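Local coordinates for beta-galacturonidase (Eisenbergiella tayi, PDB 6NCW), which probably hydrolyses the glycosidic bonds of beta-hexuronides, beta-galacturonides in particular, as a family 2 glycoside hydrolase of a human gut bacterium, at residues 466-474 / 531-542. Residues are numbered along the deposited sequence; the frame is centred on the assembly and turned at random.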
ATOM      1  N   ILE A 466       8.324 -18.634 -18.011  1.00 16.30           N
ATOM      2  CA  ILE A 466       8.962 -18.845 -16.715  1.00 19.30           C
ATOM      3  C   ILE A 466       8.796 -17.557 -15.909  1.00 16.59           C
ATOM      4  O   ILE A 466       8.810 -16.455 -16.466  1.00 17.93           O
ATOM      5  CB  ILE A 466      10.455 -19.242 -16.888  1.00 19.96           C
ATOM      6  CG1 ILE A 466      11.053 -19.785 -15.587  1.00 16.30           C
ATOM      7  CG2 ILE A 466      11.279 -18.060 -17.395  1.00 15.87           C
ATOM      8  CD1 ILE A 466      12.312 -20.651 -15.831  1.00 18.21           C
ATOM      9  N   GLY A 467       8.637 -17.682 -14.593  1.00 18.09           N
ATOM     10  CA  GLY A 467       8.489 -16.492 -13.770  1.00 16.88           C
ATOM     11  C   GLY A 467       8.004 -16.818 -12.365  1.00 20.33           C
ATOM     12  O   GLY A 467       8.077 -17.966 -11.907  1.00 16.53           O
ATOM     13  N   ALA A 468       7.502 -15.782 -11.690  1.00 17.36           N
ATOM     14  CA  ALA A 468       7.180 -15.913 -10.274  1.00 18.59           C
ATOM     15  C   ALA A 468       6.205 -14.816  -9.859  1.00 16.86           C
ATOM     16  O   ALA A 468       6.235 -13.703 -10.395  1.00 18.77           O
ATOM     17  CB  ALA A 468       8.451 -15.836  -9.419  1.00 13.13           C
ATOM     18  N   GLY A 469       5.380 -15.123  -8.866  1.00 20.08           N
ATOM     19  CA  GLY A 469       4.446 -14.133  -8.356  1.00 14.93           C
ATOM     20  C   GLY A 469       5.125 -13.131  -7.441  1.00 17.63           C
ATOM     21  O   GLY A 469       6.163 -13.400  -6.833  1.00 18.38           O
ATOM     22  N   ALA A 470       4.520 -11.950  -7.355  1.00 15.95           N
ATOM     23  CA  ALA A 470       4.885 -10.948  -6.364  1.00 17.07           C
ATOM     24  C   ALA A 470       3.744  -9.946  -6.278  1.00 17.43           C
ATOM     25  O   ALA A 470       3.323  -9.404  -7.303  1.00 18.95           O
ATOM     26  CB  ALA A 470       6.180 -10.228  -6.729  1.00 14.36           C
ATOM     27  N   ILE A 471       3.246  -9.698  -5.072  1.00 16.74           N
ATOM     28  CA  ILE A 471       2.251  -8.651  -4.876  1.00 18.83           C
ATOM     29  C   ILE A 471       3.010  -7.349  -4.676  1.00 17.32           C
ATOM     30  O   ILE A 471       3.772  -7.223  -3.713  1.00 17.99           O
ATOM     31  CB  ILE A 471       1.338  -8.958  -3.676  1.00 18.71           C
ATOM     32  CG1 ILE A 471       0.586 -10.282  -3.898  1.00 17.42           C
ATOM     33  CG2 ILE A 471       0.368  -7.793  -3.463  1.00 19.76           C
ATOM     34  CD1 ILE A 471       0.011 -10.896  -2.588  1.00 17.12           C
ATOM     35  N   TYR A 472       2.819  -6.396  -5.597  1.00 17.97           N
ATOM     36  CA  TYR A 472       3.529  -5.123  -5.544  1.00 20.07           C
ATOM     37  C   TYR A 472       3.298  -4.458  -4.207  1.00 20.63           C
ATOM     38  O   TYR A 472       2.154  -4.281  -3.779  1.00 20.78           O
ATOM     39  CB  TYR A 472       3.074  -4.179  -6.679  1.00 18.30           C
ATOM     40  CG  TYR A 472       3.727  -2.801  -6.648  1.00 20.13           C
ATOM     41  CD1 TYR A 472       3.044  -1.685  -6.166  1.00 19.97           C
ATOM     42  CD2 TYR A 472       5.032  -2.618  -7.085  1.00 19.45           C
ATOM     43  CE1 TYR A 472       3.639  -0.435  -6.126  1.00 18.95           C
ATOM     44  CE2 TYR A 472       5.637  -1.367  -7.043  1.00 19.77           C
ATOM     45  CZ  TYR A 472       4.933  -0.278  -6.571  1.00 20.83           C
ATOM     46  OH  TYR A 472       5.536   0.973  -6.539  1.00 16.80           O
ATOM     47  N   GLY A 473       4.392  -4.099  -3.542  1.00 21.43           N
ATOM     48  CA  GLY A 473       4.335  -3.474  -2.255  1.00 20.08           C
ATOM     49  C   GLY A 473       4.502  -4.427  -1.078  1.00 23.17           C
ATOM     50  O   GLY A 473       4.804  -3.967   0.022  1.00 18.91           O
ATOM     51  N   TYR A 474       4.301  -5.730  -1.264  1.00 18.53           N
ATOM     52  CA  TYR A 474       4.544  -6.672  -0.178  1.00 18.17           C
ATOM     53  C   TYR A 474       6.026  -7.034  -0.154  1.00 18.26           C
ATOM     54  O   TYR A 474       6.526  -7.702  -1.069  1.00 17.96           O
ATOM     55  CB  TYR A 474       3.696  -7.934  -0.302  1.00 20.46           C
ATOM     56  CG  TYR A 474       3.835  -8.749   0.963  1.00 17.79           C
ATOM     57  CD1 TYR A 474       3.464  -8.196   2.174  1.00 18.67           C
ATOM     58  CD2 TYR A 474       4.382 -10.036   0.957  1.00 18.04           C
ATOM     59  CE1 TYR A 474       3.597  -8.886   3.341  1.00 21.90           C
ATOM     60  CE2 TYR A 474       4.533 -10.743   2.135  1.00 20.32           C
ATOM     61  CZ  TYR A 474       4.119 -10.164   3.325  1.00 20.63           C
ATOM     62  OH  TYR A 474       4.248 -10.820   4.522  1.00 25.36           O
ATOM     63  N   ASN A 531      -0.421 -12.383 -10.573  1.00 19.79           N
ATOM     64  CA  ASN A 531       0.500 -11.412  -9.994  1.00 22.20           C
ATOM     65  C   ASN A 531       1.934 -11.588 -10.471  1.00 19.20           C
ATOM     66  O   ASN A 531       2.866 -11.125  -9.793  1.00 17.61           O
ATOM     67  CB  ASN A 531       0.464 -11.498  -8.464  1.00 17.04           C
ATOM     68  CG  ASN A 531      -0.907 -11.213  -7.911  1.00 18.54           C
ATOM     69  OD1 ASN A 531      -1.247 -10.065  -7.679  1.00 17.65           O
ATOM     70  ND2 ASN A 531      -1.701 -12.261  -7.688  1.00 20.11           N
ATOM     71  N   LYS A 532       2.140 -12.252 -11.602  1.00 20.01           N
ATOM     72  CA  LYS A 532       3.494 -12.564 -12.020  1.00 15.19           C
ATOM     73  C   LYS A 532       4.066 -11.497 -12.923  1.00 18.50           C
ATOM     74  O   LYS A 532       5.108 -11.720 -13.548  1.00 18.61           O
ATOM     75  CB  LYS A 532       3.525 -13.934 -12.683  1.00 16.96           C
ATOM     76  CG  LYS A 532       3.029 -15.046 -11.732  1.00 16.81           C
ATOM     77  CD  LYS A 532       3.345 -16.435 -12.254  1.00 21.88           C
ATOM     78  CE  LYS A 532       2.815 -17.523 -11.307  1.00 22.13           C
ATOM     79  NZ  LYS A 532       1.345 -17.628 -11.319  1.00 20.73           N
ATOM     80  N   GLY A 533       3.409 -10.343 -13.010  1.00 16.16           N
ATOM     81  CA  GLY A 533       3.977  -9.245 -13.762  1.00 15.17           C
ATOM     82  C   GLY A 533       5.324  -8.830 -13.199  1.00 16.01           C
ATOM     83  O   GLY A 533       5.585  -8.921 -11.994  1.00 15.99           O
ATOM     84  N   ILE A 534       6.210  -8.422 -14.106  1.00 16.10           N
ATOM     85  CA  ILE A 534       7.401  -7.677 -13.723  1.00 18.43           C
ATOM     86  C   ILE A 534       7.054  -6.212 -13.429  1.00 18.53           C
ATOM     87  O   ILE A 534       7.794  -5.532 -12.711  1.00 15.19           O
ATOM     88  CB  ILE A 534       8.450  -7.829 -14.838  1.00 17.23           C
ATOM     89  CG1 ILE A 534       8.814  -9.330 -15.047  1.00 17.64           C
ATOM     90  CG2 ILE A 534       9.681  -6.933 -14.585  1.00 17.88           C
ATOM     91  CD1 ILE A 534       9.286 -10.117 -13.780  1.00 15.55           C
ATOM     92  N   VAL A 535       5.953  -5.700 -13.977  1.00 15.42           N
ATOM     93  CA  VAL A 535       5.345  -4.452 -13.528  1.00 15.42           C
ATOM     94  C   VAL A 535       3.956  -4.818 -13.020  1.00 15.76           C
ATOM     95  O   VAL A 535       3.416  -5.856 -13.407  1.00 16.79           O
ATOM     96  CB  VAL A 535       5.281  -3.367 -14.634  1.00 18.32           C
ATOM     97  CG1 VAL A 535       6.679  -3.020 -15.146  1.00 14.47           C
ATOM     98  CG2 VAL A 535       4.334  -3.771 -15.820  1.00 15.77           C
ATOM     99  N   ASP A 536       3.391  -4.009 -12.113  1.00 16.68           N
ATOM    100  CA  ASP A 536       2.041  -4.327 -11.651  1.00 16.93           C
ATOM    101  C   ASP A 536       1.000  -3.844 -12.671  1.00 18.38           C
ATOM    102  O   ASP A 536       1.335  -3.366 -13.763  1.00 17.03           O
ATOM    103  CB  ASP A 536       1.797  -3.785 -10.238  1.00 16.62           C
ATOM    104  CG  ASP A 536       1.498  -2.292 -10.172  1.00 20.66           C
ATOM    105  OD1 ASP A 536       1.691  -1.528 -11.150  1.00 18.46           O
ATOM    106  OD2 ASP A 536       1.049  -1.871  -9.080  1.00 22.96           O
ATOM    107  N   GLU A 537      -0.286  -4.001 -12.339  1.00 14.92           N
ATOM    108  CA  GLU A 537      -1.306  -3.668 -13.334  1.00 18.17           C
ATOM    109  C   GLU A 537      -1.271  -2.188 -13.681  1.00 18.43           C
ATOM    110  O   GLU A 537      -1.674  -1.822 -14.779  1.00 19.46           O
ATOM    111  CB  GLU A 537      -2.711  -4.092 -12.871  1.00 15.55           C
ATOM    112  CG  GLU A 537      -3.259  -3.380 -11.609  1.00 17.17           C
ATOM    113  CD  GLU A 537      -2.821  -4.058 -10.311  1.00 23.47           C
ATOM    114  OE1 GLU A 537      -1.740  -4.692 -10.307  1.00 23.09           O
ATOM    115  OE2 GLU A 537      -3.558  -3.966  -9.292  1.00 25.48           O
ATOM    116  N   TYR A 538      -0.740  -1.337 -12.800  1.00 15.69           N
ATOM    117  CA  TYR A 538      -0.600   0.074 -13.106  1.00 17.80           C
ATOM    118  C   TYR A 538       0.759   0.403 -13.698  1.00 17.39           C
ATOM    119  O   TYR A 538       1.125   1.574 -13.741  1.00 16.69           O
ATOM    120  CB  TYR A 538      -0.885   0.922 -11.869  1.00 16.15           C
ATOM    121  CG  TYR A 538      -2.311   0.742 -11.392  1.00 18.71           C
ATOM    122  CD1 TYR A 538      -3.364   1.311 -12.094  1.00 19.27           C
ATOM    123  CD2 TYR A 538      -2.605  -0.008 -10.253  1.00 19.84           C
ATOM    124  CE1 TYR A 538      -4.683   1.146 -11.681  1.00 17.47           C
ATOM    125  CE2 TYR A 538      -3.924  -0.189  -9.822  1.00 20.05           C
ATOM    126  CZ  TYR A 538      -4.963   0.402 -10.564  1.00 22.35           C
ATOM    127  OH  TYR A 538      -6.281   0.252 -10.198  1.00 25.29           O
ATOM    128  N   ARG A 539       1.488  -0.610 -14.176  1.00 16.56           N
ATOM    129  CA  ARG A 539       2.761  -0.476 -14.887  1.00 18.39           C
ATOM    130  C   ARG A 539       3.878   0.055 -13.984  1.00 19.65           C
ATOM    131  O   ARG A 539       4.867   0.630 -14.477  1.00 15.27           O
ATOM    132  CB  ARG A 539       2.623   0.396 -16.150  1.00 16.83           C
ATOM    133  CG  ARG A 539       2.166  -0.373 -17.416  1.00 15.35           C
ATOM    134  CD  ARG A 539       0.845  -1.127 -17.220  1.00 19.61           C
ATOM    135  NE  ARG A 539       0.416  -1.784 -18.452  1.00 21.08           N
ATOM    136  CZ  ARG A 539      -0.630  -2.610 -18.567  1.00 21.31           C
ATOM    137  NH1 ARG A 539      -1.409  -2.898 -17.526  1.00 15.69           N
ATOM    138  NH2 ARG A 539      -0.904  -3.147 -19.748  1.00 19.46           N
ATOM    139  N   ARG A 540       3.739  -0.128 -12.670  1.00 12.87           N
ATOM    140  CA  ARG A 540       4.762   0.270 -11.705  1.00 19.72           C
ATOM    141  C   ARG A 540       5.806  -0.837 -11.589  1.00 17.77           C
ATOM    142  O   ARG A 540       5.442  -2.002 -11.396  1.00 17.28           O
ATOM    143  CB  ARG A 540       4.147   0.555 -10.339  1.00 16.60           C
ATOM    144  CG  ARG A 540       3.150   1.730 -10.352  1.00 20.46           C
ATOM    145  CD  ARG A 540       2.590   2.011  -8.942  1.00 22.28           C
ATOM    146  NE  ARG A 540       1.687   0.950  -8.463  1.00 19.18           N
ATOM    147  CZ  ARG A 540       0.901   1.070  -7.402  1.00 20.40           C
ATOM    148  NH1 ARG A 540       0.920   2.200  -6.693  1.00 17.16           N
ATOM    149  NH2 ARG A 540       0.123   0.055  -7.033  1.00 23.11           N
ATOM    150  N   PRO A 541       7.087  -0.527 -11.721  1.00 17.39           N
ATOM    151  CA  PRO A 541       8.104  -1.598 -11.728  1.00 18.25           C
ATOM    152  C   PRO A 541       8.270  -2.226 -10.350  1.00 17.85           C
ATOM    153  O   PRO A 541       8.450  -1.526  -9.353  1.00 22.24           O
ATOM    154  CB  PRO A 541       9.385  -0.885 -12.190  1.00 16.88           C
ATOM    155  CG  PRO A 541       9.105   0.591 -12.069  1.00 22.85           C
ATOM    156  CD  PRO A 541       7.614   0.783 -12.141  1.00 17.98           C
ATOM    157  N   LYS A 542       8.160  -3.554 -10.292  1.00 19.25           N
ATOM    158  CA  LYS A 542       8.471  -4.301  -9.082  1.00 16.72           C
ATOM    159  C   LYS A 542       9.992  -4.392  -8.927  1.00 18.95           C
ATOM    160  O   LYS A 542      10.742  -3.996  -9.821  1.00 16.22           O
ATOM    161  CB  LYS A 542       7.848  -5.697  -9.141  1.00 18.95           C
ATOM    162  CG  LYS A 542       6.327  -5.706  -9.191  1.00 15.13           C
ATOM    163  CD  LYS A 542       5.774  -7.118  -9.248  1.00 14.32           C
ATOM    164  CE  LYS A 542       4.313  -7.093  -9.721  1.00 14.14           C
ATOM    165  NZ  LYS A 542       3.788  -8.443  -9.947  1.00 15.43           N
TER
HETATM  166  O   HOH W   1       7.513 -13.402 -13.179  1.00 19.31           O
HETATM  167  O   HOH W   2       7.749   1.060  -8.460  1.00 20.12           O
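Lys542 NZ donates to Ala470 O across 2.9 Å, in the plane of that carbonyl, and to Gly533 O within its own loop. A salt bridge to Asp514 completes the grip, so one buried ammonium ties both loops together. Lysine suits the place because its chain, extended beyond CG, spans the gap, and its CD packs 4.0 Å from Ala470 CB. Ala470 N donates to Asn531 O (3.1 Å, 158° at the hydrogen), from above the carbonyl plane.

Farther along, Tyr472, with CG anti to the backbone N (chi1 177°), lays its ring against Arg540, a flat ring suiting a flat cation, while its hydroxyl shares a water with Pro541 O. CE1 lies over the centre of the guanidinium, 3.3 Å from NE, planes 32° apart, and Arg540 CB makes a CH-pi contact toward the rim of one ring face. In a salt bridge, Asp536 OD2 accepts from NE and NH2 in the guanidinium plane, fixing that group's rotation against the ring.

Nearer strand 461-466, Lys532 packs CG on the bare backbone of Gly469 (3.7 Å to N), and its amine reaches Tyr434, likewise a galacturonate-binding residue. The contact thus joins two loops at the catalytic end of a TIM barrel, beside the sugar pocket.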